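Local coordinates for protein vinylacetyl-CoA Delta-isomerase (PDB 6VJR) that probably dehydrates 4-hydroxybutyryl-CoA and isomerises vinylacetyl-CoA, using FAD and a [4Fe-4S] cluster with an associated iron ion, at residues Asp163-Val171 and Val178-His186; Asn192-Pro200 and Ala212-Asp220. All blocks are in the same frame, centred on the assembly; numbering follows the deposited sequence. Where two conformers were deposited one is given.

How the contacts relate
Contacts 1 and 2 follow one another along the chain, strand 177-188 leading to strand 195-198, and their centres lie about 12 Å apart. Contact 1 belongs to a beta hairpin in one mixed sheet, contact 2 to the two central strands of a second, four-stranded sheet. They touch directly: K184 NZ lies 2.8 Å from M199 O, a probable hydrogen bond, while the CG1 atoms of I170 and V180 pack on I213. Both reach toward FAD. H186 of contact 1 lies in its pocket, and the M199 side chain of contact 2 is about 6 Å from the cofactor, nearest atoms. The side chain of S193 is about 10 Å from the iron-sulfur cluster, nearest atoms.

Contact 1 (Asp163-Val171 and Val178-His186); sequences DPDLFTRIV and VYVSGAKAH. With FAD (flavin-adenine dinucleotide), chain F.
T168 lays its hydroxyl and CB against the far end of K184, with T168 OG1 3.6 Å from K184 CE and 3.1 Å from A183 O. The lysine reaches the threonine through a bend at chi2 (-63°), and its NZ goes on to a salt bridge with D149 and hydrogen bonds to M147 O and M199 O. Beyond T168 the chains pair as an antiparallel beta hairpin. R169 and S181 form the hydrogen-bonded pair, R169 N to S181 O at 2.9 Å and nearly straight, S181 N returning to R169 O; V171 N to Y179 O continues the pairing. On one face the I170 side chain meets V178 and V180; on the other V171 CG2 lies 3.7 Å from S181 OG, whose polar partner is R261 N. The R169 guanidinium is sandwiched between P164 CG and V171 CG1 and grips D165 side-on, NE and NH2 both reaching OD1, with NE at 2.8 Å. D165 OD2 bridges to K408 of the second subunit. At G182 phi is 144°, where a CB would jam against the carbonyl O of S181 and also run into T168 CA. At the far end H186 O lies 2.8 Å from FAD N5. Through R169 the D165 carboxylate links the first strand of the hairpin to K408 of the second subunit; with two cationic partners it is likely to stay ionised.

Contact 2 (Asn192-Pro200 and Ala212-Asp220); sequences NSHWIILMP and AIVGAIPAD
W195 lays the six-membered ring of its indole over P218: the proline CB stands 4.1 Å from the centroid of that ring and 8° off its normal, a CH-pi contact. P218 CD touches the rim at CZ3, 3.5 Å away, and A216 O lies at the ring edge, near its plane. The indole is swung over the proline by a chi1 of -67°, which sets CG anti to the carbonyl carbon. With an alanine in place of W195, P218 would probably lose the aromatic face it packs on, and a gap would open beside A216. On the same face of the sheet, the I197 and V214 side chains cross obliquely, CG2 of I197 lying 4.0 Å from CG1 of V214, while I197 CG1 leans on A216 CB. P200 CD presses on V214 CG2, 3.6 Å away, the two side chains crossing at about a right angle. The opposite face carries I196 and L198, which meet CG1 and CG2 of I217 respectively.

Beneath these side chains runs antiparallel pairing. I196 and I217 exchange two 2.8 Å bonds, N to O each way; L198 N to G215 O is equally short, the return from G215 N to L198 O longer at 3.2 Å. A219 N adds a bond to H194 O. The strands are the central pair of a four-stranded mixed sheet, flanked by 143-146 (parallel to 195-198) and 269-272 (antiparallel to 213-218). Just past the strand, the M199 side chain lies about 4 Å (nearest atoms) from FAD-binding G145 and M147, so this end borders the cofactor site.

Outside the pair, helix 101-121 packs on the face bearing I197, which M107 and L110 meet. F132 meets the W195 ring edge-to-face. H194 is fixed by V142 N at ND1 and S11 OG at NE2.

Contact 1 (Asp163-Val171 and Val178-His186)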
loop_
_atom_site.group_PDB
_atom_site.type_symbol
_atom_site.label_atom_id
_atom_site.label_comp_id
_atom_site.label_asym_id
_atom_site.label_seq_id
_atom_site.Cartn_x
_atom_site.Cartn_y
_atom_site.Cartn_z
ATOM N N ASP A 163 -12.621 39.222 5.541
ATOM C CA ASP A 163 -13.831 39.323 6.345
ATOM C C ASP A 163 -13.507 38.770 7.719
ATOM O O ASP A 163 -13.252 37.594 7.880
ATOM C CB ASP A 163 -14.982 38.565 5.701
ATOM C CG ASP A 163 -16.298 38.576 6.463
ATOM O OD1 ASP A 163 -16.336 39.120 7.619
ATOM O OD2 ASP A 163 -17.275 37.991 5.924
ATOM N N PRO A 164 -13.472 39.612 8.763
ATOM C CA PRO A 164 -13.080 39.137 10.079
ATOM C C PRO A 164 -13.996 38.072 10.681
ATOM O O PRO A 164 -13.569 37.408 11.591
ATOM C CB PRO A 164 -13.004 40.406 10.911
ATOM C CG PRO A 164 -14.047 41.250 10.232
ATOM C CD PRO A 164 -13.796 41.053 8.768
ATOM N N ASP A 165 -15.235 37.933 10.192
ATOM C CA ASP A 165 -16.197 36.980 10.720
ATOM C C ASP A 165 -15.909 35.546 10.268
ATOM O O ASP A 165 -16.593 34.633 10.701
ATOM C CB ASP A 165 -17.608 37.359 10.311
ATOM C CG ASP A 165 -18.102 38.680 10.879
ATOM O OD1 ASP A 165 -17.600 39.081 11.958
ATOM O OD2 ASP A 165 -18.961 39.308 10.220
ATOM N N LEU A 166 -14.902 35.311 9.393
ATOM C CA LEU A 166 -14.653 33.973 8.870
ATOM C C LEU A 166 -14.067 33.027 9.919
ATOM O O LEU A 166 -14.049 31.797 9.731
ATOM C CB LEU A 166 -13.817 34.009 7.603
ATOM C CG LEU A 166 -14.510 34.606 6.377
ATOM C CD1 LEU A 166 -13.588 34.954 5.207
ATOM C CD2 LEU A 166 -15.550 33.625 5.901
ATOM N N PHE A 167 -13.612 33.612 11.033
ATOM C CA PHE A 167 -13.414 32.908 12.283
ATOM C C PHE A 167 -14.258 33.632 13.327
ATOM O O PHE A 167 -14.349 34.871 13.309
ATOM C CB PHE A 167 -11.945 32.925 12.725
ATOM C CG PHE A 167 -10.972 32.119 11.887
ATOM C CD1 PHE A 167 -10.543 32.599 10.650
ATOM C CD2 PHE A 167 -10.455 30.926 12.344
ATOM C CE1 PHE A 167 -9.616 31.900 9.912
ATOM C CE2 PHE A 167 -9.549 30.206 11.574
ATOM C CZ PHE A 167 -9.108 30.722 10.380
ATOM N N THR A 168 -14.810 32.873 14.266
ATOM C CA THR A 168 -15.709 33.393 15.286
ATOM C C THR A 168 -14.980 34.310 16.276
ATOM O O THR A 168 -13.907 33.994 16.790
ATOM C CB THR A 168 -16.381 32.202 15.977
ATOM O OG1 THR A 168 -17.173 31.498 15.026
ATOM C CG2 THR A 168 -17.301 32.632 17.105
ATOM N N ARG A 169 -15.581 35.469 16.536
ATOM C CA ARG A 169 -14.942 36.492 17.353
ATOM C C ARG A 169 -15.929 37.220 18.269
ATOM O O ARG A 169 -17.135 37.242 18.048
ATOM C CB ARG A 169 -14.272 37.530 16.456
ATOM C CG ARG A 169 -15.282 38.266 15.582
ATOM C CD ARG A 169 -14.591 39.126 14.547
ATOM N NE ARG A 169 -15.517 39.833 13.649
ATOM C CZ ARG A 169 -15.733 41.140 13.658
ATOM N NH1 ARG A 169 -14.913 41.903 14.308
ATOM N NH2 ARG A 169 -16.671 41.697 12.919
ATOM N N ILE A 170 -15.362 37.834 19.303
ATOM C CA ILE A 170 -16.100 38.770 20.138
ATOM C C ILE A 170 -16.256 40.082 19.371
ATOM O O ILE A 170 -15.272 40.668 18.927
ATOM C CB ILE A 170 -15.329 39.017 21.433
ATOM C CG1 ILE A 170 -15.082 37.709 22.200
ATOM C CG2 ILE A 170 -16.033 40.044 22.310
ATOM C CD1 ILE A 170 -14.000 37.812 23.254
ATOM N N VAL A 171 -17.489 40.566 19.257
ATOM C CA VAL A 171 -17.770 41.836 18.599
ATOM C C VAL A 171 -18.181 42.931 19.578
ATOM O O VAL A 171 -18.148 44.104 19.203
ATOM C CB VAL A 171 -18.808 41.671 17.483
ATOM C CG1 VAL A 171 -18.286 40.802 16.346
ATOM C CG2 VAL A 171 -20.139 41.138 17.948
ATOM N N VAL A 178 -20.523 38.717 26.781
ATOM C CA VAL A 178 -19.960 39.028 25.474
ATOM C C VAL A 178 -20.992 38.757 24.379
ATOM O O VAL A 178 -21.950 37.987 24.560
ATOM C CB VAL A 178 -18.666 38.229 25.229
ATOM C CG1 VAL A 178 -17.634 38.447 26.325
ATOM C CG2 VAL A 178 -18.966 36.754 25.098
ATOM N N TYR A 179 -20.721 39.327 23.202
ATOM C CA TYR A 179 -21.530 39.095 22.018
ATOM C C TYR A 179 -20.581 38.608 20.939
ATOM O O TYR A 179 -19.515 39.204 20.758
ATOM C CB TYR A 179 -22.225 40.387 21.557
ATOM C CG TYR A 179 -23.195 40.905 22.603
ATOM C CD1 TYR A 179 -22.727 41.665 23.662
ATOM C CD2 TYR A 179 -24.561 40.646 22.546
ATOM C CE1 TYR A 179 -23.578 42.177 24.634
ATOM C CE2 TYR A 179 -25.423 41.134 23.520
ATOM C CZ TYR A 179 -24.929 41.897 24.565
ATOM O OH TYR A 179 -25.766 42.351 25.533
ATOM N N VAL A 180 -20.932 37.473 20.305
ATOM C CA VAL A 180 -20.047 36.869 19.322
ATOM C C VAL A 180 -20.737 36.808 17.973
ATOM O O VAL A 180 -21.953 36.656 17.895
ATOM C CB VAL A 180 -19.553 35.458 19.707
ATOM C CG1 VAL A 180 -18.698 35.449 20.951
ATOM C CG2 VAL A 180 -20.683 34.453 19.840
ATOM N N SER A 181 -19.922 36.915 16.916
ATOM C CA SER A 181 -20.356 36.725 15.549
ATOM C C SER A 181 -19.339 35.844 14.827
ATOM O O SER A 181 -18.143 35.846 15.139
ATOM C CB SER A 181 -20.528 38.055 14.825
ATOM O OG SER A 181 -21.550 38.843 15.419
ATOM N N GLY A 182 -19.842 35.123 13.822
ATOM C CA GLY A 182 -19.023 34.240 13.027
ATOM C C GLY A 182 -19.856 33.018 12.673
ATOM O O GLY A 182 -21.069 33.107 12.521
ATOM N N ALA A 183 -19.187 31.899 12.467
ATOM C CA ALA A 183 -19.879 30.674 12.121
ATOM C C ALA A 183 -19.010 29.493 12.521
ATOM O O ALA A 183 -17.785 29.653 12.659
ATOM C CB ALA A 183 -20.150 30.659 10.655
ATOM N N LYS A 184 -19.641 28.338 12.637
ATOM C CA LYS A 184 -18.951 27.080 12.896
ATOM C C LYS A 184 -19.489 26.065 11.883
ATOM O O LYS A 184 -20.694 25.929 11.737
ATOM C CB LYS A 184 -19.180 26.623 14.343
ATOM C CG LYS A 184 -18.525 27.522 15.385
ATOM C CD LYS A 184 -17.000 27.662 15.418
ATOM C CE LYS A 184 -16.484 28.355 16.630
ATOM N NZ LYS A 184 -15.023 28.542 16.502
ATOM N N ALA A 185 -18.586 25.476 11.071
ATOM C CA ALA A 185 -18.972 24.597 9.985
ATOM C C ALA A 185 -18.874 23.131 10.382
ATOM O O ALA A 185 -18.147 22.768 11.298
ATOM C CB ALA A 185 -18.119 24.909 8.773
ATOM N N HIS A 186 -19.597 22.281 9.638
ATOM C CA HIS A 186 -19.502 20.819 9.747
ATOM C C HIS A 186 -19.914 20.295 11.126
ATOM O O HIS A 186 -19.312 19.354 11.636
ATOM C CB HIS A 186 -18.073 20.327 9.522
ATOM C CG HIS A 186 -17.333 21.112 8.500
ATOM N ND1 HIS A 186 -17.559 21.122 7.137
ATOM C CD2 HIS A 186 -16.305 21.945 8.730
ATOM C CE1 HIS A 186 -16.700 21.961 6.590
ATOM N NE2 HIS A 186 -15.916 22.454 7.535
HETATM P PA FAD F . -9.370 22.436 4.860
HETATM O O1A FAD F . -8.627 23.013 5.993
HETATM O O2A FAD F . -9.901 23.366 3.844
HETATM O O5B FAD F . -8.464 21.255 4.294
HETATM C C5B FAD F . -8.388 20.956 2.879
HETATM C C4B FAD F . -6.977 20.559 2.553
HETATM O O4B FAD F . -6.122 21.727 2.622
HETATM C C3B FAD F . -6.325 19.497 3.457
HETATM O O3B FAD F . -5.481 18.638 2.686
HETATM C C2B FAD F . -5.487 20.332 4.418
HETATM O O2B FAD F . -4.392 19.678 5.040
HETATM C C1B FAD F . -5.030 21.465 3.495
HETATM N N9A FAD F . -4.742 22.710 4.196
HETATM C C8A FAD F . -5.597 23.573 4.848
HETATM N N7A FAD F . -5.026 24.637 5.355
HETATM C C5A FAD F . -3.690 24.460 5.043
HETATM C C6A FAD F . -2.551 25.248 5.308
HETATM N N6A FAD F . -2.616 26.429 5.923
HETATM N N1A FAD F . -1.350 24.761 4.918
HETATM C C2A FAD F . -1.317 23.588 4.261
HETATM N N3A FAD F . -2.315 22.776 3.920
HETATM C C4A FAD F . -3.495 23.265 4.349
HETATM N N1 FAD F . -15.555 20.234 13.451
HETATM C C2 FAD F . -16.104 20.696 14.624
HETATM O O2 FAD F . -15.667 21.692 15.221
HETATM N N3 FAD F . -17.140 19.982 15.196
HETATM C C4 FAD F . -17.726 18.855 14.695
HETATM O O4 FAD F . -18.708 18.353 15.214
HETATM C C4X FAD F . -17.197 18.442 13.405
HETATM N N5 FAD F . -17.729 17.364 12.819
HETATM C C5X FAD F . -17.377 17.117 11.509
HETATM C C6 FAD F . -18.064 16.150 10.761
HETATM C C7 FAD F . -17.768 15.910 9.428
HETATM C C7M FAD F . -18.605 14.936 8.633
HETATM C C8 FAD F . -16.653 16.544 8.844
HETATM C C8M FAD F . -16.241 16.219 7.438
HETATM C C9 FAD F . -15.905 17.434 9.579
HETATM C C9A FAD F . -16.279 17.755 10.909
HETATM N N10 FAD F . -15.620 18.744 11.638
HETATM C C10 FAD F . -16.103 19.191 12.869
HETATM C "C1'" FAD F . -14.664 19.580 10.886
HETATM C "C2'" FAD F . -13.264 19.055 10.680
HETATM O "O2'" FAD F . -12.537 19.279 11.890
HETATM C "C3'" FAD F . -12.599 19.789 9.507
HETATM O "O3'" FAD F . -13.253 19.332 8.338
HETATM C "C4'" FAD F . -11.070 19.655 9.432
HETATM O "O4'" FAD F . -10.444 20.386 10.495
HETATM C "C5'" FAD F . -10.504 20.142 8.111
HETATM O "O5'" FAD F . -10.868 21.497 7.906
HETATM P P FAD F . -11.598 21.948 6.607
HETATM O O1P FAD F . -12.823 21.183 6.365
HETATM O O2P FAD F . -11.686 23.416 6.666
HETATM O O3P FAD F . -10.637 21.571 5.382
#

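Contact 2 (Asn192-Pro200 and Ala212-Asp220)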
loop_
_atom_site.group_PDB
_atom_site.type_symbol
_atom_site.label_atom_id
_atom_site.label_comp_id
_atom_site.label_asym_id
_atom_site.label_seq_id
_atom_site.Cartn_x
_atom_site.Cartn_y
_atom_site.Cartn_z
ATOM N N ASN A 192 -29.377 18.492 17.274
ATOM C CA ASN A 192 -29.780 17.447 18.195
ATOM C C ASN A 192 -29.225 17.673 19.601
ATOM O O ASN A 192 -29.401 16.823 20.438
ATOM C CB ASN A 192 -29.339 16.080 17.665
ATOM C CG ASN A 192 -29.953 15.766 16.321
ATOM O OD1 ASN A 192 -30.932 16.392 15.909
ATOM N ND2 ASN A 192 -29.406 14.777 15.634
ATOM N N SER A 193 -28.547 18.799 19.828
ATOM C CA SER A 193 -27.872 19.094 21.076
ATOM C C SER A 193 -28.703 20.072 21.920
ATOM O O SER A 193 -29.517 20.835 21.388
ATOM C CB SER A 193 -26.500 19.698 20.812
ATOM O OG SER A 193 -25.606 18.855 20.080
ATOM N N HIS A 194 -28.421 20.095 23.228
ATOM C CA HIS A 194 -28.998 21.037 24.179
ATOM C C HIS A 194 -28.128 22.292 24.345
ATOM O O HIS A 194 -28.651 23.405 24.486
ATOM C CB HIS A 194 -29.275 20.347 25.517
ATOM C CG HIS A 194 -30.177 19.173 25.421
ATOM N ND1 HIS A 194 -29.699 17.887 25.514
ATOM C CD2 HIS A 194 -31.484 19.056 25.142
ATOM C CE1 HIS A 194 -30.720 17.036 25.401
ATOM N NE2 HIS A 194 -31.816 17.728 25.142
ATOM N N TRP A 195 -26.814 22.091 24.426
ATOM C CA TRP A 195 -25.823 23.148 24.523
ATOM C C TRP A 195 -24.739 22.902 23.486
ATOM O O TRP A 195 -24.460 21.748 23.177
ATOM C CB TRP A 195 -25.170 23.200 25.898
ATOM C CG TRP A 195 -26.124 23.608 26.982
ATOM C CD1 TRP A 195 -27.024 22.845 27.655
ATOM C CD2 TRP A 195 -26.268 24.941 27.484
ATOM N NE1 TRP A 195 -27.715 23.612 28.558
ATOM C CE2 TRP A 195 -27.271 24.903 28.472
ATOM C CE3 TRP A 195 -25.611 26.146 27.226
ATOM C CZ2 TRP A 195 -27.658 26.038 29.165
ATOM C CZ3 TRP A 195 -26.008 27.271 27.898
ATOM C CH2 TRP A 195 -27.009 27.210 28.862
ATOM N N ILE A 196 -24.105 23.983 23.047
ATOM C CA ILE A 196 -22.991 23.947 22.107
ATOM C C ILE A 196 -21.864 24.796 22.695
ATOM O O ILE A 196 -22.114 25.927 23.160
ATOM C CB ILE A 196 -23.452 24.487 20.756
ATOM C CG1 ILE A 196 -24.538 23.556 20.158
ATOM C CG2 ILE A 196 -22.259 24.626 19.827
ATOM C CD1 ILE A 196 -25.378 24.174 19.076
ATOM N N ILE A 197 -20.650 24.216 22.764
ATOM C CA ILE A 197 -19.482 24.936 23.244
ATOM C C ILE A 197 -18.659 25.420 22.051
ATOM O O ILE A 197 -18.122 24.622 21.286
ATOM C CB ILE A 197 -18.622 24.066 24.179
ATOM C CG1 ILE A 197 -19.428 23.505 25.368
ATOM C CG2 ILE A 197 -17.466 24.913 24.692
ATOM C CD1 ILE A 197 -18.674 22.554 26.250
ATOM N N LEU A 198 -18.562 26.742 21.917
ATOM C CA LEU A 198 -17.762 27.368 20.880
ATOM C C LEU A 198 -16.309 27.396 21.354
ATOM O O LEU A 198 -16.051 27.797 22.487
ATOM C CB LEU A 198 -18.240 28.808 20.663
ATOM C CG LEU A 198 -19.716 28.984 20.313
ATOM C CD1 LEU A 198 -20.066 30.443 20.270
ATOM C CD2 LEU A 198 -20.061 28.260 19.016
ATOM N N MET A 199 -15.372 27.091 20.443
ATOM C CA MET A 199 -13.953 27.042 20.791
ATOM C C MET A 199 -13.127 27.485 19.595
ATOM O O MET A 199 -13.495 27.180 18.479
ATOM C CB MET A 199 -13.497 25.613 21.141
ATOM C CG MET A 199 -14.194 24.960 22.328
ATOM S SD MET A 199 -13.811 23.200 22.532
ATOM C CE MET A 199 -14.861 22.521 21.231
ATOM N N PRO A 200 -12.000 28.180 19.807
ATOM C CA PRO A 200 -11.114 28.560 18.706
ATOM C C PRO A 200 -10.509 27.324 18.055
ATOM O O PRO A 200 -10.323 26.292 18.701
ATOM C CB PRO A 200 -10.089 29.475 19.338
ATOM C CG PRO A 200 -10.177 29.133 20.806
ATOM C CD PRO A 200 -11.512 28.600 21.124
ATOM N N ALA A 212 -10.083 34.853 20.670
ATOM C CA ALA A 212 -9.800 33.975 21.787
ATOM C C ALA A 212 -11.022 33.903 22.710
ATOM O O ALA A 212 -11.082 34.520 23.779
ATOM C CB ALA A 212 -8.561 34.419 22.527
ATOM N N ILE A 213 -12.063 33.211 22.234
ATOM C CA ILE A 213 -13.337 33.097 22.941
ATOM C C ILE A 213 -13.746 31.629 22.986
ATOM O O ILE A 213 -13.816 30.941 21.965
ATOM C CB ILE A 213 -14.423 33.985 22.301
ATOM C CG1 ILE A 213 -15.781 33.850 22.997
ATOM C CG2 ILE A 213 -14.537 33.762 20.796
ATOM C CD1 ILE A 213 -15.792 34.324 24.438
ATOM N N VAL A 214 -14.032 31.169 24.210
ATOM C CA VAL A 214 -14.736 29.927 24.451
ATOM C C VAL A 214 -15.996 30.246 25.226
ATOM O O VAL A 214 -15.922 30.904 26.265
ATOM C CB VAL A 214 -13.909 28.900 25.254
ATOM C CG1 VAL A 214 -14.744 27.646 25.571
ATOM C CG2 VAL A 214 -12.620 28.546 24.503
ATOM N N GLY A 215 -17.123 29.725 24.765
ATOM C CA GLY A 215 -18.368 29.927 25.497
ATOM C C GLY A 215 -19.417 28.901 25.135
ATOM O O GLY A 215 -19.445 28.420 24.008
ATOM N N ALA A 216 -20.276 28.591 26.113
ATOM C CA ALA A 216 -21.366 27.649 25.923
ATOM C C ALA A 216 -22.644 28.433 25.649
ATOM O O ALA A 216 -22.999 29.361 26.384
ATOM C CB ALA A 216 -21.502 26.837 27.142
ATOM N N ILE A 217 -23.368 27.990 24.632
ATOM C CA ILE A 217 -24.632 28.593 24.276
ATOM C C ILE A 217 -25.695 27.500 24.234
ATOM O O ILE A 217 -25.425 26.370 23.802
ATOM C CB ILE A 217 -24.565 29.355 22.950
ATOM C CG1 ILE A 217 -24.251 28.482 21.772
ATOM C CG2 ILE A 217 -23.574 30.500 23.033
ATOM C CD1 ILE A 217 -24.394 29.173 20.437
ATOM N N PRO A 218 -26.941 27.806 24.657
ATOM C CA PRO A 218 -28.032 26.869 24.437
ATOM C C PRO A 218 -28.307 26.752 22.941
ATOM O O PRO A 218 -28.172 27.735 22.209
ATOM C CB PRO A 218 -29.155 27.437 25.299
ATOM C CG PRO A 218 -28.901 28.920 25.167
ATOM C CD PRO A 218 -27.394 29.073 25.246
ATOM N N ALA A 219 -28.767 25.581 22.508
ATOM C CA ALA A 219 -29.007 25.386 21.088
ATOM C C ALA A 219 -30.074 26.347 20.577
ATOM O O ALA A 219 -30.081 26.647 19.397
ATOM C CB ALA A 219 -29.449 23.969 20.805
ATOM N N ASP A 220 -30.974 26.817 21.456
ATOM C CA ASP A 220 -32.036 27.762 21.079
ATOM C C ASP A 220 -31.663 29.233 21.300
ATOM O O ASP A 220 -32.557 30.061 21.315
ATOM C CB ASP A 220 -33.345 27.446 21.791
ATOM C CG ASP A 220 -33.364 27.591 23.298
ATOM O OD1 ASP A 220 -32.279 27.884 23.864
ATOM O OD2 ASP A 220 -34.489 27.445 23.889
#